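Local coordinates for B12-binding domain-containing protein (Kitasatospora setae, PDB 6WTF) that probably methylates C2 of tryptophan, as a cobalamin-dependent radical S-adenosylmethionine enzyme that carries a [4Fe-4S] cluster, at residues S220-N225 against T269-F274; I445-L450 against R461-D466; G497-L502 against P517-M522. All coordinates share one frame; numbering follows the deposited sequence.

Contact 1 of 3, residues S220-N225 against T269-F274; sequences SILTKN and TTDSEF. With SF4 (iron/sulfur cluster), chain C; SA8 (S-5'-azamethionine-5'-deoxyadenosine), chain E.
The carboxylate of Asp271 lies against the backbone of Thr223 and Lys224, and most of the polar contact between the two segments gathers on it. OD1 takes two backbone N-H groups: Thr223 N comes in on the syn lone pair at 2.8 Å, whereas Lys224 N stands above the carboxylate plane, 51° out of it, at 3.0 Å. The other oxygen, OD2, receives the hydroxyl of Thr223 on its syn side, OG1 to OD2 being 2.5 Å. Thr223 can reach both oxygens because its OG1 sits between its own N and carbonyl carbon (chi1 88°), which turns the hydroxyl to the same carboxylate that its N-H meets. Such a grip holds the carboxylate against rotation. Upstream, Ile221 and Thr269 pair in parallel register, and Thr270 N donates to Ile221 O at 2.8 Å. This joins the first two strands of the radical SAM barrel, 219-221 and 266-269, near their C-terminal ends, where the cofactors of this fold gather. Thr270 turns its CG2 onto Ser220 CB, 3.6 Å away, and cobalamin touches both residues. Lys224 crosses Asp271 at about a right angle, its long salt bridge running 3.7 Å from NZ to OD2. Bent at chi4 (61°), the chain also brings NZ above the carbonyl plane of Phe274 O, while Leu276 O gives it a further hydrogen bond. Beyond Asp271 the loop turns to the active site: Ser272 O accepts from the amino N of the azamethionine S-adenosylmethionine analogue at 2.7 Å, and Glu273 OE2 binds one iron of the [4Fe-4S] cluster at 2.1 Å, near Cys227, another cluster ligand.

Contact 2 of 3, residues I445-L450 against R461-D466; sequences IVLKPL and RQFMFD
Leu447 meets the 461-466 segment with both of its methyl groups, one on an amide and one on an aromatic ring. CD2 lies 3.5 Å from Gln462 OE1, while CD1 approaches Phe463 CE2 to 4.0 Å, the two side chains crossing at about a right angle. Cys427 of helix 418-427 also touches this leucine. Next along the chain, Lys448 offers its backbone to the Gln462 amide. Its N-H donates to OE1 at 2.9 Å, in the carbonyl plane and on a lone pair, and its O accepts from NE2 at 2.8 Å through a nearly straight bond of 172°. Gln462 reaches across on a chain extended beyond CG (chi2 -178°). The lysine's own ammonium group turns elsewhere, to a salt bridge with Glu458 in helix 456-461. Because donor and acceptor of one amide are matched to the N-H and C=O of one residue, the glutamine mimics a backbone partner, and its flip state is fixed; NE2 additionally donates to Tyr459 O, which a flipped amide would set against an oxygen.

Contact 3 of 3, residues G497-L502 against P517-M522; sequences GAVADL and PTVEGM
The first turns of helix 497-505 lie beside a chain without regular structure, the backbones coming nearest at Val499 and Pro517, whose CA atoms are 6.3 Å apart, before that chain enters a type II beta turn from Val519 to Met522. Val499 points at the loop and spreads its two methyls over separate parts of it. CG1, set anti to the backbone N (chi1 175°), reaches Pro517 O at 3.3 Å and Val519 CG1 at 4.2 Å; CG2 rests 4.1 Å from Pro517 CB. The valine and the proline ring slide past each other in opposite directions, with contact along their flanks. One turn further on, Leu502 crosses the same ring at about a right angle and sets CD2 against Pro517 CD, at 3.7 Å. The ring is thus touched by side chains from successive turns of the helix: Val499 chiefly at CB, Leu502 at CG and CD. Replacing Val499 with an alanine would probably open a gap beside Pro517 and cost Val519 its methyl contact, leaving Trp503 as its neighbour on the helix. The carbonyl of Pro517 is bound by the indole NE1 of Trp503, so a polar link to the same helix accompanies the apolar packing. The same two side chains also rest on strand 404-412, Val499 on Leu409 and Leu502 on Phe407, and Leu502 touches helix 387-398. At Gly521, the third residue of the turn, phi is positive (88°), the backbone shape for which type II turns favour glycine. This is helix-on-loop packing, joining the C-terminal part of the chain to strand 404-412 and helix 387-398 of the radical SAM fold.

From the N terminus, the chain first passes through the cobalamin-binding domain and then reaches contact 1, which closes a span of 43 residues containing helix 249-261 and joins neighbouring parallel strands of the barrel at the cofactors. Contact 2 closes a much shorter loop, only ten residues, round helix 456-461, after strand 436-437. Contact 3 follows, bringing helix 497-505 back against the chain that leaves strand 514-515. The three closures run in series, neither nesting nor crossing, and no two touch: their nearest atoms are about 18 to 20 Å apart. Contact 1 lies nearest the middle of the chain, its centre about 11 Å from the chain's centre, against about 22 and 26 Å for contacts 2 and 3.

Contact 1 of 3, residues S220-N225 against T269-F274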
loop_
_atom_site.group_PDB
_atom_site.type_symbol
_atom_site.label_atom_id
_atom_site.label_comp_id
_atom_site.label_asym_id
_atom_site.label_seq_id
_atom_site.Cartn_x
_atom_site.Cartn_y
_atom_site.Cartn_z
ATOM N N SER A 220 9.537 2.392 -8.617
ATOM C CA SER A 220 8.285 3.036 -8.233
ATOM C C SER A 220 8.351 4.528 -8.518
ATOM O O SER A 220 9.431 5.123 -8.549
ATOM C CB SER A 220 7.973 2.814 -6.752
ATOM O OG SER A 220 9.084 3.161 -5.947
ATOM N N ILE A 221 7.182 5.127 -8.730
ATOM C CA ILE A 221 7.096 6.556 -9.021
ATOM C C ILE A 221 5.749 7.072 -8.549
ATOM O O ILE A 221 4.705 6.462 -8.805
ATOM C CB ILE A 221 7.311 6.875 -10.517
ATOM C CG1 ILE A 221 7.241 8.384 -10.752
ATOM C CG2 ILE A 221 6.320 6.137 -11.406
ATOM C CD1 ILE A 221 8.318 9.148 -10.030
ATOM N N LEU A 222 5.784 8.201 -7.850
ATOM C CA LEU A 222 4.595 8.873 -7.350
ATOM C C LEU A 222 4.318 10.093 -8.215
ATOM O O LEU A 222 5.208 10.922 -8.427
ATOM C CB LEU A 222 4.794 9.297 -5.895
ATOM C CG LEU A 222 3.693 10.163 -5.284
ATOM C CD1 LEU A 222 2.427 9.350 -5.135
ATOM C CD2 LEU A 222 4.148 10.726 -3.932
ATOM N N THR A 223 3.091 10.203 -8.711
ATOM C CA THR A 223 2.692 11.395 -9.444
ATOM C C THR A 223 1.757 12.300 -8.659
ATOM O O THR A 223 1.723 13.504 -8.921
ATOM C CB THR A 223 2.014 11.011 -10.764
ATOM O OG1 THR A 223 0.611 10.838 -10.541
ATOM C CG2 THR A 223 2.598 9.707 -11.288
ATOM N N LYS A 224 1.009 11.753 -7.703
ATOM C CA LYS A 224 0.085 12.551 -6.912
ATOM C C LYS A 224 -0.299 11.782 -5.658
ATOM O O LYS A 224 -0.477 10.561 -5.694
ATOM C CB LYS A 224 -1.168 12.921 -7.720
ATOM C CG LYS A 224 -1.886 11.729 -8.371
ATOM C CD LYS A 224 -2.629 12.169 -9.637
ATOM C CE LYS A 224 -2.954 10.994 -10.569
ATOM N NZ LYS A 224 -3.841 9.973 -9.924
ATOM N N ASN A 225 -0.440 12.508 -4.561
ATOM C CA ASN A 225 -0.849 11.944 -3.286
ATOM C C ASN A 225 -2.346 12.132 -3.085
ATOM O O ASN A 225 -2.904 13.167 -3.457
ATOM C CB ASN A 225 -0.092 12.606 -2.134
ATOM C CG ASN A 225 -0.544 12.103 -0.788
ATOM O OD1 ASN A 225 -0.172 11.005 -0.375
ATOM N ND2 ASN A 225 -1.367 12.892 -0.099
ATOM N N THR A 269 3.551 2.816 -10.689
ATOM C CA THR A 269 3.048 4.043 -10.095
ATOM C C THR A 269 2.557 3.759 -8.685
ATOM O O THR A 269 2.073 2.667 -8.381
ATOM C CB THR A 269 1.927 4.653 -10.932
ATOM O OG1 THR A 269 0.834 3.728 -11.041
ATOM C CG2 THR A 269 2.451 5.008 -12.303
ATOM N N THR A 270 2.736 4.739 -7.801
ATOM C CA THR A 270 2.342 4.596 -6.407
ATOM C C THR A 270 1.200 5.535 -6.043
ATOM O O THR A 270 0.962 5.790 -4.860
ATOM C CB THR A 270 3.541 4.809 -5.482
ATOM O OG1 THR A 270 4.047 6.138 -5.637
ATOM C CG2 THR A 270 4.643 3.807 -5.809
ATOM N N ASP A 271 0.499 6.066 -7.042
ATOM C CA ASP A 271 -0.724 6.805 -6.788
ATOM C C ASP A 271 -1.783 5.878 -6.211
ATOM O O ASP A 271 -1.738 4.655 -6.378
ATOM C CB ASP A 271 -1.260 7.435 -8.074
ATOM C CG ASP A 271 -0.254 8.337 -8.752
ATOM O OD1 ASP A 271 0.714 8.766 -8.095
ATOM O OD2 ASP A 271 -0.431 8.610 -9.957
ATOM N N SER A 272 -2.747 6.474 -5.510
ATOM C CA SER A 272 -3.929 5.713 -5.124
ATOM C C SER A 272 -4.586 5.093 -6.349
ATOM O O SER A 272 -4.849 3.886 -6.383
ATOM C CB SER A 272 -4.910 6.612 -4.370
ATOM O OG SER A 272 -4.424 6.901 -3.076
ATOM N N GLU A 273 -4.831 5.904 -7.375
ATOM C CA GLU A 273 -5.317 5.437 -8.672
ATOM C C GLU A 273 -4.716 6.341 -9.734
ATOM O O GLU A 273 -4.897 7.559 -9.679
ATOM C CB GLU A 273 -6.850 5.467 -8.756
ATOM C CG GLU A 273 -7.579 4.732 -7.654
ATOM C CD GLU A 273 -7.482 3.230 -7.768
ATOM O OE1 GLU A 273 -7.025 2.724 -8.813
ATOM O OE2 GLU A 273 -7.867 2.546 -6.805
ATOM N N PHE A 274 -3.997 5.761 -10.692
ATOM C CA PHE A 274 -3.313 6.594 -11.676
ATOM C C PHE A 274 -4.304 7.396 -12.513
ATOM O O PHE A 274 -4.081 8.582 -12.780
ATOM C CB PHE A 274 -2.417 5.743 -12.575
ATOM C CG PHE A 274 -1.595 6.553 -13.533
ATOM C CD1 PHE A 274 -0.812 7.600 -13.072
ATOM C CD2 PHE A 274 -1.604 6.278 -14.889
ATOM C CE1 PHE A 274 -0.050 8.355 -13.948
ATOM C CE2 PHE A 274 -0.848 7.026 -15.766
ATOM C CZ PHE A 274 -0.069 8.066 -15.295
HETATM FE FE1 SF4 C . -11.459 3.649 -4.066
HETATM FE FE2 SF4 C . -9.475 5.534 -3.900
HETATM FE FE3 SF4 C . -9.024 3.179 -5.212
HETATM FE FE4 SF4 C . -9.258 3.201 -2.492
HETATM S S1 SF4 C . -7.633 4.211 -3.724
HETATM S S2 SF4 C . -10.229 1.728 -3.947
HETATM S S3 SF4 C . -10.824 4.826 -2.210
HETATM S S4 SF4 C . -10.527 4.796 -5.788
HETATM N N SA8 E . -4.732 1.880 -4.572
HETATM C CA SA8 E . -5.468 0.614 -4.404
HETATM C C SA8 E . -4.711 -0.314 -3.463
HETATM O O SA8 E . -5.503 -1.045 -2.744
HETATM O OXT SA8 E . -3.491 -0.352 -3.400
HETATM C CB SA8 E . -5.729 -0.098 -5.771
HETATM C CG SA8 E . -6.975 -0.972 -5.735
HETATM N ND SA8 E . -6.787 -2.239 -5.025
HETATM C CE SA8 E . -5.733 -3.038 -5.660
HETATM C "C5'" SA8 E . -8.048 -2.955 -4.852
HETATM C "C4'" SA8 E . -7.882 -4.304 -4.178
HETATM O "O4'" SA8 E . -7.181 -4.144 -2.927
HETATM C "C3'" SA8 E . -9.205 -4.938 -3.774
HETATM O "O3'" SA8 E . -9.816 -5.605 -4.872
HETATM C "C2'" SA8 E . -8.763 -5.913 -2.679
HETATM O "O2'" SA8 E . -8.306 -7.141 -3.236
HETATM C "C1'" SA8 E . -7.596 -5.156 -2.022
HETATM N N9 SA8 E . -7.926 -4.529 -0.745
HETATM C C8 SA8 E . -7.879 -3.195 -0.435
HETATM N N7 SA8 E . -8.256 -2.918 0.791
HETATM C C5 SA8 E . -8.571 -4.158 1.327
HETATM C C6 SA8 E . -9.029 -4.556 2.599
HETATM N N6 SA8 E . -9.312 -3.703 3.593
HETATM N N1 SA8 E . -9.211 -5.878 2.815
HETATM C C2 SA8 E . -8.965 -6.733 1.818
HETATM N N3 SA8 E . -8.546 -6.473 0.577
HETATM C C4 SA8 E . -8.366 -5.160 0.393
HETATM O O HOH W 1 -3.003 9.122 -5.610
#

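Contact 2 of 3, residues I445-L450 against R461-D466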
loop_
_atom_site.group_PDB
_atom_site.type_symbol
_atom_site.label_atom_id
_atom_site.label_comp_id
_atom_site.label_asym_id
_atom_site.label_seq_id
_atom_site.Cartn_x
_atom_site.Cartn_y
_atom_site.Cartn_z
ATOM N N ILE A 445 -16.861 -10.443 19.227
ATOM C CA ILE A 445 -16.105 -9.240 18.908
ATOM C C ILE A 445 -17.076 -8.071 18.978
ATOM O O ILE A 445 -17.909 -7.895 18.089
ATOM C CB ILE A 445 -15.457 -9.332 17.525
ATOM C CG1 ILE A 445 -14.560 -10.564 17.445
ATOM C CG2 ILE A 445 -14.660 -8.068 17.244
ATOM C CD1 ILE A 445 -13.916 -10.746 16.103
ATOM N N VAL A 446 -16.983 -7.275 20.034
ATOM C CA VAL A 446 -17.843 -6.113 20.203
ATOM C C VAL A 446 -17.003 -4.876 19.927
ATOM O O VAL A 446 -16.089 -4.553 20.695
ATOM C CB VAL A 446 -18.472 -6.057 21.600
ATOM C CG1 VAL A 446 -19.368 -4.843 21.709
ATOM C CG2 VAL A 446 -19.252 -7.333 21.882
ATOM N N LEU A 447 -17.313 -4.178 18.839
ATOM C CA LEU A 447 -16.586 -2.972 18.480
ATOM C C LEU A 447 -17.296 -1.738 19.021
ATOM O O LEU A 447 -18.493 -1.756 19.311
ATOM C CB LEU A 447 -16.428 -2.867 16.963
ATOM C CG LEU A 447 -15.595 -3.989 16.339
ATOM C CD1 LEU A 447 -15.475 -3.809 14.833
ATOM C CD2 LEU A 447 -14.226 -4.066 16.997
ATOM N N LYS A 448 -16.535 -0.655 19.153
ATOM C CA LYS A 448 -17.056 0.596 19.665
ATOM C C LYS A 448 -16.849 1.709 18.647
ATOM O O LYS A 448 -15.739 1.863 18.121
ATOM C CB LYS A 448 -16.373 0.964 20.993
ATOM C CG LYS A 448 -16.520 -0.099 22.071
ATOM C CD LYS A 448 -15.638 0.196 23.280
ATOM C CE LYS A 448 -16.037 1.492 23.963
ATOM N NZ LYS A 448 -15.175 1.784 25.147
ATOM N N PRO A 449 -17.877 2.495 18.336
ATOM C CA PRO A 449 -17.676 3.646 17.454
ATOM C C PRO A 449 -16.728 4.652 18.085
ATOM O O PRO A 449 -16.504 4.662 19.297
ATOM C CB PRO A 449 -19.085 4.234 17.297
ATOM C CG PRO A 449 -20.008 3.125 17.654
ATOM C CD PRO A 449 -19.291 2.325 18.708
ATOM N N LEU A 450 -16.175 5.518 17.233
ATOM C CA LEU A 450 -15.201 6.501 17.694
ATOM C C LEU A 450 -15.768 7.367 18.816
ATOM O O LEU A 450 -15.082 7.635 19.809
ATOM C CB LEU A 450 -14.741 7.359 16.517
ATOM C CG LEU A 450 -13.987 8.659 16.796
ATOM C CD1 LEU A 450 -12.654 8.393 17.472
ATOM C CD2 LEU A 450 -13.785 9.416 15.496
ATOM N N ARG A 461 -7.142 0.873 18.129
ATOM C CA ARG A 461 -6.460 -0.361 18.507
ATOM C C ARG A 461 -7.383 -1.573 18.443
ATOM O O ARG A 461 -6.919 -2.685 18.160
ATOM C CB ARG A 461 -5.844 -0.223 19.905
ATOM C CG ARG A 461 -6.829 -0.351 21.066
ATOM C CD ARG A 461 -6.095 -0.469 22.398
ATOM N NE ARG A 461 -5.718 0.831 22.949
ATOM C CZ ARG A 461 -6.388 1.465 23.910
ATOM N NH1 ARG A 461 -5.968 2.649 24.339
ATOM N NH2 ARG A 461 -7.479 0.923 24.440
ATOM N N GLN A 462 -8.682 -1.383 18.683
ATOM C CA GLN A 462 -9.607 -2.514 18.709
ATOM C C GLN A 462 -9.607 -3.283 17.391
ATOM O O GLN A 462 -9.832 -4.499 17.380
ATOM C CB GLN A 462 -11.016 -2.020 19.022
ATOM C CG GLN A 462 -11.539 -1.037 17.989
ATOM C CD GLN A 462 -12.918 -0.511 18.317
ATOM O OE1 GLN A 462 -13.713 -1.187 18.965
ATOM N NE2 GLN A 462 -13.211 0.702 17.860
ATOM N N PHE A 463 -9.330 -2.610 16.276
ATOM C CA PHE A 463 -9.349 -3.297 14.991
ATOM C C PHE A 463 -8.153 -4.218 14.792
ATOM O O PHE A 463 -8.149 -5.000 13.836
ATOM C CB PHE A 463 -9.431 -2.270 13.864
ATOM C CG PHE A 463 -10.761 -1.568 13.787
ATOM C CD1 PHE A 463 -11.013 -0.442 14.554
ATOM C CD2 PHE A 463 -11.760 -2.035 12.946
ATOM C CE1 PHE A 463 -12.235 0.202 14.488
ATOM C CE2 PHE A 463 -12.990 -1.392 12.874
ATOM C CZ PHE A 463 -13.225 -0.272 13.647
ATOM N N MET A 464 -7.166 -4.173 15.683
ATOM C CA MET A 464 -5.979 -5.012 15.597
ATOM C C MET A 464 -5.740 -5.863 16.836
ATOM O O MET A 464 -5.163 -6.946 16.716
ATOM C CB MET A 464 -4.741 -4.139 15.334
ATOM C CG MET A 464 -3.418 -4.888 15.275
ATOM S SD MET A 464 -2.956 -5.395 13.605
ATOM C CE MET A 464 -2.992 -3.820 12.759
ATOM N N PHE A 465 -6.181 -5.415 18.013
ATOM C CA PHE A 465 -5.919 -6.102 19.269
ATOM C C PHE A 465 -7.219 -6.362 20.020
ATOM O O PHE A 465 -8.197 -5.620 19.884
ATOM C CB PHE A 465 -4.978 -5.287 20.174
ATOM C CG PHE A 465 -3.645 -4.980 19.553
ATOM C CD1 PHE A 465 -2.594 -5.881 19.654
ATOM C CD2 PHE A 465 -3.436 -3.788 18.882
ATOM C CE1 PHE A 465 -1.359 -5.602 19.089
ATOM C CE2 PHE A 465 -2.202 -3.503 18.311
ATOM C CZ PHE A 465 -1.167 -4.411 18.416
ATOM N N ASP A 466 -7.212 -7.415 20.839
ATOM C CA ASP A 466 -8.314 -7.655 21.759
ATOM C C ASP A 466 -8.041 -6.946 23.087
ATOM O O ASP A 466 -7.012 -6.289 23.273
ATOM C CB ASP A 466 -8.557 -9.157 21.942
ATOM C CG ASP A 466 -7.428 -9.871 22.684
ATOM O OD1 ASP A 466 -6.458 -9.227 23.135
ATOM O OD2 ASP A 466 -7.520 -11.110 22.815
#

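Contact 3 of 3, residues G497-L502 against P517-M522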
loop_
_atom_site.group_PDB
_atom_site.type_symbol
_atom_site.label_atom_id
_atom_site.label_comp_id
_atom_site.label_asym_id
_atom_site.label_seq_id
_atom_site.Cartn_x
_atom_site.Cartn_y
_atom_site.Cartn_z
ATOM N N GLY A 497 -15.669 -22.999 3.336
ATOM C CA GLY A 497 -16.494 -23.693 2.360
ATOM C C GLY A 497 -16.726 -22.890 1.096
ATOM O O GLY A 497 -16.866 -23.463 0.010
ATOM N N ALA A 498 -16.765 -21.561 1.213
ATOM C CA ALA A 498 -16.890 -20.722 0.028
ATOM C C ALA A 498 -15.664 -20.833 -0.869
ATOM O O ALA A 498 -15.776 -20.673 -2.088
ATOM C CB ALA A 498 -17.118 -19.267 0.436
ATOM N N VAL A 499 -14.491 -21.097 -0.288
ATOM C CA VAL A 499 -13.272 -21.228 -1.085
ATOM C C VAL A 499 -13.377 -22.423 -2.026
ATOM O O VAL A 499 -13.050 -22.327 -3.214
ATOM C CB VAL A 499 -12.036 -21.330 -0.174
ATOM C CG1 VAL A 499 -10.783 -21.602 -1.004
ATOM C CG2 VAL A 499 -11.876 -20.055 0.630
ATOM N N ALA A 500 -13.833 -23.567 -1.510
ATOM C CA ALA A 500 -13.989 -24.747 -2.357
ATOM C C ALA A 500 -15.009 -24.504 -3.462
ATOM O O ALA A 500 -14.813 -24.931 -4.606
ATOM C CB ALA A 500 -14.399 -25.954 -1.513
ATOM N N ASP A 501 -16.109 -23.823 -3.137
ATOM C CA ASP A 501 -17.104 -23.514 -4.157
ATOM C C ASP A 501 -16.560 -22.524 -5.176
ATOM O O ASP A 501 -16.888 -22.616 -6.365
ATOM C CB ASP A 501 -18.376 -22.976 -3.505
ATOM C CG ASP A 501 -19.161 -24.060 -2.781
ATOM O OD1 ASP A 501 -19.405 -25.128 -3.382
ATOM O OD2 ASP A 501 -19.516 -23.847 -1.605
ATOM N N LEU A 502 -15.717 -21.585 -4.736
ATOM C CA LEU A 502 -15.132 -20.632 -5.673
ATOM C C LEU A 502 -14.187 -21.331 -6.642
ATOM O O LEU A 502 -14.188 -21.030 -7.841
ATOM C CB LEU A 502 -14.404 -19.524 -4.917
ATOM C CG LEU A 502 -13.646 -18.533 -5.804
ATOM C CD1 LEU A 502 -14.583 -17.881 -6.814
ATOM C CD2 LEU A 502 -12.923 -17.487 -4.971
ATOM N N PRO A 517 -8.134 -17.773 -3.551
ATOM C CA PRO A 517 -7.800 -18.275 -2.215
ATOM C C PRO A 517 -7.559 -19.775 -2.308
ATOM O O PRO A 517 -8.340 -20.513 -2.913
ATOM C CB PRO A 517 -9.037 -17.931 -1.379
ATOM C CG PRO A 517 -10.133 -17.712 -2.368
ATOM C CD PRO A 517 -9.476 -17.173 -3.599
ATOM N N THR A 518 -6.439 -20.217 -1.752
ATOM C CA THR A 518 -5.912 -21.542 -2.042
ATOM C C THR A 518 -6.557 -22.586 -1.138
ATOM O O THR A 518 -6.674 -22.384 0.076
ATOM C CB THR A 518 -4.390 -21.551 -1.883
ATOM O OG1 THR A 518 -3.805 -20.632 -2.816
ATOM C CG2 THR A 518 -3.832 -22.935 -2.143
ATOM N N VAL A 519 -6.970 -23.703 -1.736
ATOM C CA VAL A 519 -7.545 -24.823 -0.997
ATOM C C VAL A 519 -6.480 -25.467 -0.117
ATOM O O VAL A 519 -5.325 -25.021 -0.085
ATOM C CB VAL A 519 -8.156 -25.850 -1.961
ATOM C CG1 VAL A 519 -9.383 -25.271 -2.629
ATOM C CG2 VAL A 519 -7.134 -26.231 -3.008
ATOM N N GLU A 520 -6.851 -26.535 0.582
ATOM C CA GLU A 520 -6.004 -27.063 1.645
ATOM C C GLU A 520 -4.785 -27.761 1.058
ATOM O O GLU A 520 -4.915 -28.740 0.317
ATOM C CB GLU A 520 -6.791 -28.027 2.530
ATOM C CG GLU A 520 -7.956 -27.397 3.276
ATOM C CD GLU A 520 -9.173 -27.215 2.394
ATOM O OE1 GLU A 520 -9.438 -28.105 1.558
ATOM O OE2 GLU A 520 -9.854 -26.178 2.528
ATOM N N GLY A 521 -3.599 -27.263 1.396
ATOM C CA GLY A 521 -2.377 -27.948 1.045
ATOM C C GLY A 521 -1.796 -27.608 -0.305
ATOM O O GLY A 521 -0.638 -27.955 -0.561
ATOM N N MET A 522 -2.543 -26.932 -1.173
ATOM C CA MET A 522 -2.032 -26.606 -2.497
ATOM C C MET A 522 -0.981 -25.490 -2.413
ATOM O O MET A 522 -0.856 -24.788 -1.405
ATOM C CB MET A 522 -3.184 -26.225 -3.426
ATOM C CG MET A 522 -3.835 -27.411 -4.143
ATOM S SD MET A 522 -4.772 -26.873 -5.590
ATOM C CE MET A 522 -3.460 -26.761 -6.808
#